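Local structure of cysteine desulfurase (Thermococcus onnurineus, 5B89) at residues H80-E83 with E84-I88; T278-P281 with E282-A286; A299-R302 with Y303-I307. The protein probably uses pyridoxal 5'-phosphate to take the sulfur from L-cysteine and pass it to a sulfur carrier, leaving L-alanine. All coordinates share one frame; numbering follows the deposited sequence.

Contact 1: H80-E83 with E84-I88; sequences HKYE and ESRKI
His-80 reaches Glu-84, one helical turn further on, in two ways. Its backbone O takes the N-H of Glu-84, and a water joins the two side chains, 3.0 Å from His-80 NE2 and donating a hydrogen bond to Glu-84 OE2. A polar ring suits this exposed position, where a single water can span the gap to the carboxylate. Lys-81 approaches the other oxygen of the same glutamate: its chain folds twice along its length to lie alongside Glu-84, pointing the same way, and Lys-81 NZ stands 2.8 Å from Glu-84 OE1 on the syn side, somewhat out of the carboxylate plane. This is an i to i+3 salt bridge on the outer side of helix 73-93, which runs on in both directions. The carbonyl of Lys-81 holds Ser-85 twice. Ser-85 N donates to Lys-81 O at 3.0 Å, while Ser-85 OG, turned beside its own backbone N (chi1 -67°), reaches the same oxygen at 2.7 Å from the opposite face of the carbonyl plane; the hydrogen of this buried hydroxyl is thus taken up by the helix's own backbone, and the small side chain fits against Ile-295 and Ala-298 of helix 291-307. The ring of Tyr-82 crosses the guanidinium of Arg-86 at a slant. The two planes are nearly perpendicular, 81° apart, and Tyr-82 CE2 comes within 3.4 Å of Arg-86 NH2. Both residues are buried and share Glu-285: Tyr-82 OH is hydrogen-bonded to its OE1 and Arg-86 NH1 makes a salt bridge with its OE2; NH1 also bonds to the backbone O of Ile-100. Glu-83 O accepts from Lys-87 N at 3.0 Å, and the Glu-83 carboxylate leads away to a salt bridge with Arg-69.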
ATOM      1  N   HIS B  80     -14.105 -13.650  -0.375  1.00 12.24           N
ATOM      2  CA  HIS B  80     -13.650 -14.987   0.126  1.00 13.59           C
ATOM      3  C   HIS B  80     -12.195 -15.148  -0.045  1.00 11.74           C
ATOM      4  O   HIS B  80     -11.520 -15.594   0.923  1.00 13.97           O
ATOM      5  CB  HIS B  80     -14.391 -16.066  -0.635  1.00 15.29           C
ATOM      6  CG  HIS B  80     -13.779 -17.458  -0.619  1.00 21.94           C
ATOM      7  ND1 HIS B  80     -13.918 -18.294   0.474  1.00 30.20           N
ATOM      8  CD2 HIS B  80     -13.021 -18.136  -1.517  1.00 26.31           C
ATOM      9  CE1 HIS B  80     -13.259 -19.417   0.249  1.00 29.30           C
ATOM     10  NE2 HIS B  80     -12.713 -19.354  -0.955  1.00 32.78           N
ATOM     11  N   LYS B  81     -11.591 -14.807  -1.200  1.00 11.65           N
ATOM     12  CA  LYS B  81     -10.163 -14.993  -1.430  1.00 11.08           C
ATOM     13  C   LYS B  81      -9.356 -14.005  -0.541  1.00 12.50           C
ATOM     14  O   LYS B  81      -8.231 -14.372  -0.081  1.00 12.63           O
ATOM     15  CB  LYS B  81      -9.798 -14.843  -2.912  1.00 13.41           C
ATOM     16  CG  LYS B  81     -10.348 -15.997  -3.725  1.00 15.62           C
ATOM     17  CD  LYS B  81      -9.703 -17.306  -3.484  1.00 16.26           C
ATOM     18  CE  LYS B  81      -8.353 -17.374  -3.969  1.00 19.53           C
ATOM     19  NZ  LYS B  81      -7.672 -18.704  -3.801  1.00 21.63           N
ATOM     20  N   TYR B  82      -9.817 -12.809  -0.295  1.00 11.15           N
ATOM     21  CA  TYR B  82      -9.127 -11.861   0.584  1.00 11.07           C
ATOM     22  C   TYR B  82      -9.107 -12.380   2.043  1.00 12.76           C
ATOM     23  O   TYR B  82      -8.067 -12.386   2.676  1.00 12.31           O
ATOM     24  CB  TYR B  82      -9.789 -10.461   0.497  1.00 11.63           C
ATOM     25  CG  TYR B  82      -9.157  -9.372   1.325  1.00 10.60           C
ATOM     26  CD1 TYR B  82      -7.817  -9.023   1.102  1.00 11.57           C
ATOM     27  CD2 TYR B  82      -9.810  -8.703   2.304  1.00 10.58           C
ATOM     28  CE1 TYR B  82      -7.252  -8.037   1.805  1.00 11.52           C
ATOM     29  CE2 TYR B  82      -9.177  -7.697   3.036  1.00 12.53           C
ATOM     30  CZ  TYR B  82      -7.879  -7.435   2.787  1.00 10.84           C
ATOM     31  OH  TYR B  82      -7.200  -6.424   3.503  1.00 13.54           O
ATOM     32  N   GLU B  83     -10.249 -12.835   2.531  1.00 11.57           N
ATOM     33  CA  GLU B  83     -10.332 -13.484   3.876  1.00 12.80           C
ATOM     34  C   GLU B  83      -9.469 -14.706   3.882  1.00 11.48           C
ATOM     35  O   GLU B  83      -8.752 -14.931   4.926  1.00 11.15           O
ATOM     36  CB  GLU B  83     -11.783 -13.826   4.155  1.00 15.72           C
ATOM     37  CG  GLU B  83     -12.688 -12.667   4.384  1.00 20.30           C
ATOM     38  CD  GLU B  83     -14.162 -13.098   4.544  1.00 27.29           C
ATOM     39  OE1 GLU B  83     -14.541 -14.272   4.202  1.00 33.52           O
ATOM     40  OE2 GLU B  83     -14.938 -12.204   4.884  1.00 31.20           O
ATOM     41  N   GLU B  84      -9.499 -15.573   2.889  1.00 10.56           N
ATOM     42  CA  GLU B  84      -8.583 -16.757   2.831  1.00 10.38           C
ATOM     43  C   GLU B  84      -7.103 -16.319   3.019  1.00 11.40           C
ATOM     44  O   GLU B  84      -6.307 -16.981   3.708  1.00 12.00           O
ATOM     45  CB  GLU B  84      -8.792 -17.584   1.615  1.00 13.96           C
ATOM     46  CG  GLU B  84      -7.890 -18.743   1.413  1.00 18.49           C
ATOM     47  CD  GLU B  84      -7.874 -19.299  -0.025  1.00 23.04           C
ATOM     48  OE1 GLU B  84      -7.350 -18.739  -1.015  1.00 18.52           O
ATOM     49  OE2 GLU B  84      -8.355 -20.478  -0.187  1.00 31.25           O
ATOM     50  N   SER B  85      -6.712 -15.242   2.332  1.00 10.94           N
ATOM     51  CA  SER B  85      -5.341 -14.791   2.322  1.00  9.36           C
ATOM     52  C   SER B  85      -5.019 -14.291   3.736  1.00 10.04           C
ATOM     53  O   SER B  85      -3.911 -14.603   4.169  1.00 10.28           O
ATOM     54  CB  SER B  85      -5.266 -13.608   1.299  1.00 10.82           C
ATOM     55  OG  SER B  85      -5.505 -14.071  -0.017  1.00 12.16           O
ATOM     56  N   ARG B  86      -5.885 -13.599   4.425  1.00 10.22           N
ATOM     57  CA  ARG B  86      -5.597 -13.187   5.759  1.00  8.76           C
ATOM     58  C   ARG B  86      -5.426 -14.421   6.671  1.00 10.27           C
ATOM     59  O   ARG B  86      -4.589 -14.425   7.508  1.00 10.79           O
ATOM     60  CB  ARG B  86      -6.710 -12.338   6.339  1.00  8.99           C
ATOM     61  CG  ARG B  86      -6.326 -11.570   7.588  1.00  9.71           C
ATOM     62  CD  ARG B  86      -7.496 -10.922   8.292  1.00 10.09           C
ATOM     63  NE  ARG B  86      -8.270 -10.035   7.447  1.00 10.23           N
ATOM     64  CZ  ARG B  86      -7.923  -8.811   7.129  1.00 10.91           C
ATOM     65  NH1 ARG B  86      -6.809  -8.250   7.539  1.00 11.42           N
ATOM     66  NH2 ARG B  86      -8.728  -8.142   6.338  1.00 13.57           N
ATOM     67  N   LYS B  87      -6.279 -15.423   6.504  1.00 10.04           N
ATOM     68  CA  LYS B  87      -6.095 -16.675   7.315  1.00 10.58           C
ATOM     69  C   LYS B  87      -4.791 -17.304   7.026  1.00 11.15           C
ATOM     70  O   LYS B  87      -4.152 -17.875   7.959  1.00 11.66           O
ATOM     71  CB  LYS B  87      -7.303 -17.619   7.053  1.00 12.64           C
ATOM     72  CG  LYS B  87      -7.278 -18.818   8.016  1.00 18.44           C
ATOM     73  CD  LYS B  87      -7.549 -18.457   9.449  1.00 22.61           C
ATOM     74  CE  LYS B  87      -7.638 -19.747  10.237  1.00 29.17           C
ATOM     75  NZ  LYS B  87      -7.732 -19.357  11.641  1.00 33.08           N
ATOM     76  N   ILE B  88      -4.355 -17.412   5.784  1.00  9.14           N
ATOM     77  CA  ILE B  88      -3.091 -18.028   5.434  1.00  8.95           C
ATOM     78  C   ILE B  88      -1.939 -17.253   6.146  1.00 11.00           C
ATOM     79  O   ILE B  88      -0.989 -17.861   6.619  1.00 10.93           O
ATOM     80  CB  ILE B  88      -2.914 -18.139   3.884  1.00 10.95           C
ATOM     81  CG1 ILE B  88      -3.855 -19.227   3.363  1.00 11.25           C
ATOM     82  CG2 ILE B  88      -1.506 -18.351   3.464  1.00 11.47           C
ATOM     83  CD1 ILE B  88      -4.065 -19.148   1.845  1.00 12.64           C
TER
HETATM   84  O   HOH W   1     -10.446 -20.756  -2.279  1.00 50.03           O

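Contact 2: T278-P281 with E282-A286; sequences TEPP and ERFEA
Arg-283 folds back over the residues that precede it, and each part of its side chain finds something there. Arg-283 CB lies 3.3 Å from Thr-278 O, and CG and CD continue past that same oxygen, the chain running straight until it bends at chi3 (-64°). The bend brings Arg-283 NE onto Thr-278 O at 2.7 Å, in an almost linear bond (176°) that lies in the carbonyl plane and in the guanidinium plane alike. The Pro-280 ring covers one guanidinium face, its CD resting over the centre, 3.8 Å from Arg-283 CZ. A proline suits this place because its CH2 groups, with no N-H or O of their own, can cover the guanidinium face without competing for its N-H groups. At the tip, Arg-283 NH2 forms a long salt bridge of 3.5 Å with Glu-279 OE1, the carboxylate standing perpendicular to the guanidinium. Backbone bonds set the turn beneath: Arg-283 N donates to Glu-279 O, and Phe-284 N to Pro-281 O, as the chain enters the 3-10 turn 282-284 in the loop between strand 274-277 and helix 291-307. The peptide before Pro-281 is cis, bending the chain sharply just ahead of that turn. Pro-280 CG also packs against Phe-284 CE2 at 3.7 Å; the large buried ring continues to an edge-to-face stack with Phe-257. Elsewhere Thr-278 CG2 touches Glu-282 CB at 3.8 Å, while a water lies between the polar atoms of the pair, 3.2 Å from Thr-278 OG1 and donating to Glu-282 OE1.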
ATOM      1  N   THR B 278     -15.607   0.055  13.619  1.00 15.53           N
ATOM      2  CA  THR B 278     -15.861  -1.376  13.667  1.00 15.00           C
ATOM      3  C   THR B 278     -14.750  -2.162  14.401  1.00 14.75           C
ATOM      4  O   THR B 278     -13.872  -1.543  15.017  1.00 15.94           O
ATOM      5  CB  THR B 278     -16.079  -1.954  12.286  1.00 17.44           C
ATOM      6  OG1 THR B 278     -16.810  -3.186  12.429  1.00 21.47           O
ATOM      7  CG2 THR B 278     -14.872  -2.051  11.447  1.00 17.65           C
ATOM      8  N   GLU B 279     -14.949  -3.423  14.448  1.00 15.94           N
ATOM      9  CA  GLU B 279     -14.011  -4.322  15.160  1.00 17.66           C
ATOM     10  C   GLU B 279     -12.790  -4.653  14.294  1.00 15.11           C
ATOM     11  O   GLU B 279     -12.826  -4.612  13.046  1.00 14.83           O
ATOM     12  CB  GLU B 279     -14.715  -5.608  15.578  1.00 22.31           C
ATOM     13  CG  GLU B 279     -15.966  -5.446  16.489  1.00 28.99           C
ATOM     14  CD  GLU B 279     -15.731  -4.576  17.729  1.00 44.02           C
ATOM     15  OE1 GLU B 279     -14.987  -5.004  18.645  1.00 55.80           O
ATOM     16  OE2 GLU B 279     -16.282  -3.435  17.781  1.00 50.68           O
ATOM     17  N   PRO B 280     -11.702  -5.125  14.909  1.00 15.00           N
ATOM     18  CA  PRO B 280     -10.548  -5.679  14.138  1.00 15.27           C
ATOM     19  C   PRO B 280     -10.906  -6.869  13.335  1.00 14.01           C
ATOM     20  O   PRO B 280     -11.793  -7.668  13.717  1.00 15.72           O
ATOM     21  CB  PRO B 280      -9.579  -6.045  15.275  1.00 16.03           C
ATOM     22  CG  PRO B 280      -9.929  -5.149  16.379  1.00 17.50           C
ATOM     23  CD  PRO B 280     -11.385  -5.150  16.360  1.00 17.05           C
ATOM     24  N   PRO B 281     -10.234  -7.130  12.194  1.00 14.13           N
ATOM     25  CA  PRO B 281      -9.101  -6.318  11.713  1.00 14.49           C
ATOM     26  C   PRO B 281      -9.531  -5.130  10.830  1.00 15.52           C
ATOM     27  O   PRO B 281      -8.721  -4.237  10.598  1.00 15.61           O
ATOM     28  CB  PRO B 281      -8.374  -7.296  10.838  1.00 16.27           C
ATOM     29  CG  PRO B 281      -9.409  -8.243  10.339  1.00 15.16           C
ATOM     30  CD  PRO B 281     -10.441  -8.352  11.421  1.00 13.93           C
ATOM     31  N   GLU B 282     -10.789  -5.067  10.406  1.00 13.44           N
ATOM     32  CA  GLU B 282     -11.261  -3.967   9.522  1.00 15.09           C
ATOM     33  C   GLU B 282     -11.151  -2.644  10.169  1.00 14.19           C
ATOM     34  O   GLU B 282     -10.991  -1.613   9.436  1.00 14.55           O
ATOM     35  CB  GLU B 282     -12.712  -4.221   9.117  1.00 17.96           C
ATOM     36  CG  GLU B 282     -12.889  -5.364   8.173  1.00 23.51           C
ATOM     37  CD  GLU B 282     -12.889  -6.756   8.852  1.00 31.69           C
ATOM     38  OE1 GLU B 282     -12.950  -6.834  10.122  1.00 28.56           O
ATOM     39  OE2 GLU B 282     -12.855  -7.776   8.108  1.00 51.98           O
ATOM     40  N   ARG B 283     -11.159  -2.499  11.516  1.00 13.45           N
ATOM     41  CA  ARG B 283     -10.955  -1.262  12.213  1.00 15.16           C
ATOM     42  C   ARG B 283      -9.673  -0.552  11.751  1.00 13.38           C
ATOM     43  O   ARG B 283      -9.563   0.653  11.871  1.00 14.68           O
ATOM     44  CB  ARG B 283     -10.861  -1.524  13.758  1.00 17.18           C
ATOM     45  CG  ARG B 283     -10.702  -0.326  14.614  1.00 18.05           C
ATOM     46  CD  ARG B 283     -10.510  -0.623  16.122  1.00 22.66           C
ATOM     47  NE  ARG B 283     -11.679  -1.242  16.640  1.00 25.47           N
ATOM     48  CZ  ARG B 283     -11.724  -1.737  17.894  1.00 29.62           C
ATOM     49  NH1 ARG B 283     -10.626  -1.712  18.656  1.00 30.76           N
ATOM     50  NH2 ARG B 283     -12.846  -2.275  18.360  1.00 28.95           N
ATOM     51  N   PHE B 284      -8.685  -1.361  11.341  1.00 13.20           N
ATOM     52  CA  PHE B 284      -7.330  -0.856  11.035  1.00 14.53           C
ATOM     53  C   PHE B 284      -7.070  -0.649   9.561  1.00 15.85           C
ATOM     54  O   PHE B 284      -5.962  -0.160   9.244  1.00 17.68           O
ATOM     55  CB  PHE B 284      -6.321  -1.811  11.720  1.00 15.35           C
ATOM     56  CG  PHE B 284      -6.530  -1.923  13.200  1.00 16.71           C
ATOM     57  CD1 PHE B 284      -6.477  -0.836  13.964  1.00 19.29           C
ATOM     58  CD2 PHE B 284      -6.781  -3.116  13.792  1.00 15.62           C
ATOM     59  CE1 PHE B 284      -6.702  -0.928  15.337  1.00 21.00           C
ATOM     60  CE2 PHE B 284      -6.942  -3.219  15.196  1.00 17.41           C
ATOM     61  CZ  PHE B 284      -6.930  -2.115  15.932  1.00 19.22           C
ATOM     62  N   GLU B 285      -7.992  -1.054   8.686  1.00 13.62           N
ATOM     63  CA  GLU B 285      -7.742  -1.084   7.275  1.00 13.47           C
ATOM     64  C   GLU B 285      -8.619  -0.033   6.554  1.00 12.40           C
ATOM     65  O   GLU B 285      -9.765  -0.330   6.243  1.00 15.97           O
ATOM     66  CB  GLU B 285      -7.991  -2.455   6.710  1.00 14.95           C
ATOM     67  CG  GLU B 285      -7.030  -3.486   7.220  1.00 15.40           C
ATOM     68  CD  GLU B 285      -7.154  -4.844   6.554  1.00 15.61           C
ATOM     69  OE1 GLU B 285      -8.164  -5.253   5.828  1.00 15.74           O
ATOM     70  OE2 GLU B 285      -6.196  -5.651   6.747  1.00 12.34           O
ATOM     71  N   ALA B 286      -8.028   1.123   6.300  1.00 12.45           N
ATOM     72  CA  ALA B 286      -8.789   2.216   5.726  1.00 11.93           C
ATOM     73  C   ALA B 286      -8.755   2.157   4.194  1.00 11.91           C
ATOM     74  O   ALA B 286      -7.662   2.024   3.631  1.00 13.42           O
ATOM     75  CB  ALA B 286      -8.201   3.507   6.214  1.00 12.76           C
TER
HETATM   76  O   HOH W   2     -15.369  -5.835  11.307  1.00 45.28           O

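Contact 3: A299-R302 with Y303-I307; sequences AGIR and YIERI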
ATOM      1  N   ALA B 299      -0.322 -16.708  -1.883  1.00  9.17           N
ATOM      2  CA  ALA B 299       0.284 -17.644  -2.789  1.00 10.49           C
ATOM      3  C   ALA B 299       1.712 -17.812  -2.556  1.00  9.78           C
ATOM      4  O   ALA B 299       2.192 -18.950  -2.627  1.00 12.09           O
ATOM      5  CB  ALA B 299       0.006 -17.196  -4.274  1.00 11.28           C
ATOM      6  N   GLY B 300       2.468 -16.780  -2.214  1.00 10.08           N
ATOM      7  CA  GLY B 300       3.901 -16.901  -1.861  1.00 10.02           C
ATOM      8  C   GLY B 300       4.042 -17.698  -0.600  1.00 10.13           C
ATOM      9  O   GLY B 300       4.926 -18.597  -0.623  1.00 10.03           O
ATOM     10  N   ILE B 301       3.220 -17.468   0.379  1.00  9.17           N
ATOM     11  CA  ILE B 301       3.317 -18.271   1.607  1.00  9.64           C
ATOM     12  C   ILE B 301       2.998 -19.719   1.307  1.00 10.75           C
ATOM     13  O   ILE B 301       3.749 -20.632   1.813  1.00 11.83           O
ATOM     14  CB  ILE B 301       2.427 -17.683   2.622  1.00 10.60           C
ATOM     15  CG1 ILE B 301       3.024 -16.393   3.197  1.00 10.71           C
ATOM     16  CG2 ILE B 301       2.189 -18.675   3.776  1.00 10.73           C
ATOM     17  CD1 ILE B 301       2.052 -15.568   3.960  1.00 12.00           C
ATOM     18  N   ARG B 302       1.987 -20.026   0.512  1.00 11.31           N
ATOM     19  CA  ARG B 302       1.772 -21.416   0.168  1.00 11.34           C
ATOM     20  C   ARG B 302       2.940 -22.055  -0.599  1.00 11.27           C
ATOM     21  O   ARG B 302       3.237 -23.220  -0.428  1.00 13.02           O
ATOM     22  CB  ARG B 302       0.488 -21.560  -0.629  1.00 12.22           C
ATOM     23  CG  ARG B 302      -0.731 -21.403   0.222  1.00 15.21           C
ATOM     24  CD  ARG B 302      -0.896 -22.606   1.156  1.00 21.77           C
ATOM     25  NE  ARG B 302      -2.265 -22.737   1.599  1.00 28.60           N
ATOM     26  CZ  ARG B 302      -2.621 -22.819   2.846  1.00 30.52           C
ATOM     27  NH1 ARG B 302      -1.678 -22.744   3.778  1.00 30.24           N
ATOM     28  NH2 ARG B 302      -3.900 -22.951   3.164  1.00 28.48           N
ATOM     29  N   TYR B 303       3.598 -21.282  -1.434  1.00 10.50           N
ATOM     30  CA  TYR B 303       4.735 -21.764  -2.163  1.00 10.29           C
ATOM     31  C   TYR B 303       5.897 -22.065  -1.179  1.00 12.42           C
ATOM     32  O   TYR B 303       6.555 -23.041  -1.299  1.00 12.77           O
ATOM     33  CB  TYR B 303       5.115 -20.720  -3.237  1.00 12.13           C
ATOM     34  CG  TYR B 303       6.115 -21.138  -4.237  1.00 12.89           C
ATOM     35  CD1 TYR B 303       5.739 -21.805  -5.369  1.00 14.40           C
ATOM     36  CD2 TYR B 303       7.421 -20.820  -4.082  1.00 12.02           C
ATOM     37  CE1 TYR B 303       6.677 -22.189  -6.289  1.00 15.73           C
ATOM     38  CE2 TYR B 303       8.352 -21.201  -4.974  1.00 12.51           C
ATOM     39  CZ  TYR B 303       7.980 -21.907  -6.081  1.00 13.74           C
ATOM     40  OH  TYR B 303       8.960 -22.276  -6.927  1.00 14.79           O
ATOM     41  N   ILE B 304       6.086 -21.177  -0.241  1.00 12.62           N
ATOM     42  CA  ILE B 304       7.132 -21.329   0.759  1.00 13.06           C
ATOM     43  C   ILE B 304       6.829 -22.575   1.618  1.00 12.84           C
ATOM     44  O   ILE B 304       7.704 -23.280   1.977  1.00 14.41           O
ATOM     45  CB  ILE B 304       7.198 -20.066   1.683  1.00 13.48           C
ATOM     46  CG1 ILE B 304       7.849 -18.854   1.018  1.00 16.49           C
ATOM     47  CG2 ILE B 304       7.939 -20.325   2.988  1.00 14.11           C
ATOM     48  CD1 ILE B 304       9.267 -18.995   0.555  1.00 17.86           C
ATOM     49  N   GLU B 305       5.572 -22.795   1.912  1.00 12.82           N
ATOM     50  CA  GLU B 305       5.133 -23.982   2.786  1.00 14.19           C
ATOM     51  C   GLU B 305       5.391 -25.250   2.010  1.00 14.92           C
ATOM     52  O   GLU B 305       5.811 -26.282   2.693  1.00 14.59           O
ATOM     53  CB  GLU B 305       3.676 -23.817   3.220  1.00 15.43           C
ATOM     54  CG  GLU B 305       3.566 -22.698   4.245  1.00 18.25           C
ATOM     55  CD  GLU B 305       2.140 -22.289   4.627  1.00 23.10           C
ATOM     56  OE1 GLU B 305       2.005 -21.532   5.678  1.00 22.09           O
ATOM     57  OE2 GLU B 305       1.244 -22.621   3.807  1.00 24.38           O
ATOM     58  N   ARG B 306       5.317 -25.291   0.722  1.00 14.04           N
ATOM     59  CA  ARG B 306       5.561 -26.500  -0.054  1.00 15.23           C
ATOM     60  C   ARG B 306       7.027 -26.824  -0.018  1.00 15.69           C
ATOM     61  O   ARG B 306       7.445 -28.021   0.036  1.00 15.93           O
ATOM     62  CB  ARG B 306       5.082 -26.279  -1.523  1.00 19.50           C
ATOM     63  CG  ARG B 306       5.061 -27.447  -2.436  1.00 26.80           C
ATOM     64  CD  ARG B 306       4.361 -27.075  -3.800  1.00 27.38           C
ATOM     65  NE  ARG B 306       4.890 -27.913  -4.875  1.00 34.97           N
ATOM     66  CZ  ARG B 306       5.843 -27.551  -5.749  1.00 40.68           C
ATOM     67  NH1 ARG B 306       6.429 -26.321  -5.773  1.00 37.99           N
ATOM     68  NH2 ARG B 306       6.233 -28.444  -6.646  1.00 47.28           N
ATOM     69  N   ILE B 307       7.925 -25.847  -0.021  1.00 12.59           N
ATOM     70  CA  ILE B 307       9.318 -26.032   0.058  1.00 13.50           C
ATOM     71  C   ILE B 307       9.662 -26.396   1.495  1.00 14.63           C
ATOM     72  O   ILE B 307      10.435 -27.355   1.705  1.00 16.27           O
ATOM     73  CB  ILE B 307      10.074 -24.789  -0.326  1.00 15.10           C
ATOM     74  CG1 ILE B 307       9.736 -24.402  -1.766  1.00 13.12           C
ATOM     75  CG2 ILE B 307      11.557 -24.925  -0.044  1.00 15.15           C
ATOM     76  CD1 ILE B 307      10.118 -22.969  -2.042  1.00 14.05           C
TER
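Glu-305 lies across Ile-301, one turn back: Glu-305 CG rests 3.2 Å from Ile-301 O, and Glu-305 OE1 comes to 3.4 Å from Ile-301 CG2. Beyond CG the chain is extended (chi2 172°), so that the carboxylate spans both neighbours, OE1 against Ile-301 and OE2 at Arg-302. Glu-305 OE2 receives Arg-302 NH1 at 2.9 Å, using its syn lone pair, with the oxygen almost in the guanidinium plane. The arginine bends at chi2 (-70°) to make this i to i+3 salt bridge, and the guanidinium and carboxylate planes are turned 37° apart. Long charged chains suit this side of the helix, where Arg-302 is exposed and can reach along the surface to its partner. The buried positions carry apolar or aromatic groups instead. Ile-304 CG1 sits 3.4 Å from Gly-300 O, and the side chain packs on Leu-309 and Ile-312 of helix 309-329, while the buried ring of Tyr-303 leads off to pack on Pro-49 and Pro-51, its hydroxyl bonded to Asp-30. Underneath, the four amides from Tyr-303 to Arg-306 each donate to the carbonyl four residues earlier; the bond from Arg-306 N to Arg-302 O is the longest of them, at 3.2 Å. With charged chains on the exposed side and largely apolar ones on the buried side, this is the last part of an amphipathic alpha-helix, 291-307, packed among the neighbouring helices of the class-V aminotransferase fold.

In the fold
The contacts follow one another along the chain in the order 1, 2, 3, all within the class-V aminotransferase fold. Contact 1 lies between the other two in space: its centre is about 15 Å from each, whereas contacts 2 and 3 are about 27 Å apart between centres and do not touch. Helix 73-93 therefore joins them, meeting the loop before helix 291-307 at Glu-285 and Pro-281, and the later part of that helix through Ile-88 against Ile-301 and Arg-302. The loop of contact 2 also reaches the dimer interface, where Ala-286 O bonds to Asn-105 of the second subunit; Asn-105 is one of the residues of the pyridoxal-5'-phosphate pocket.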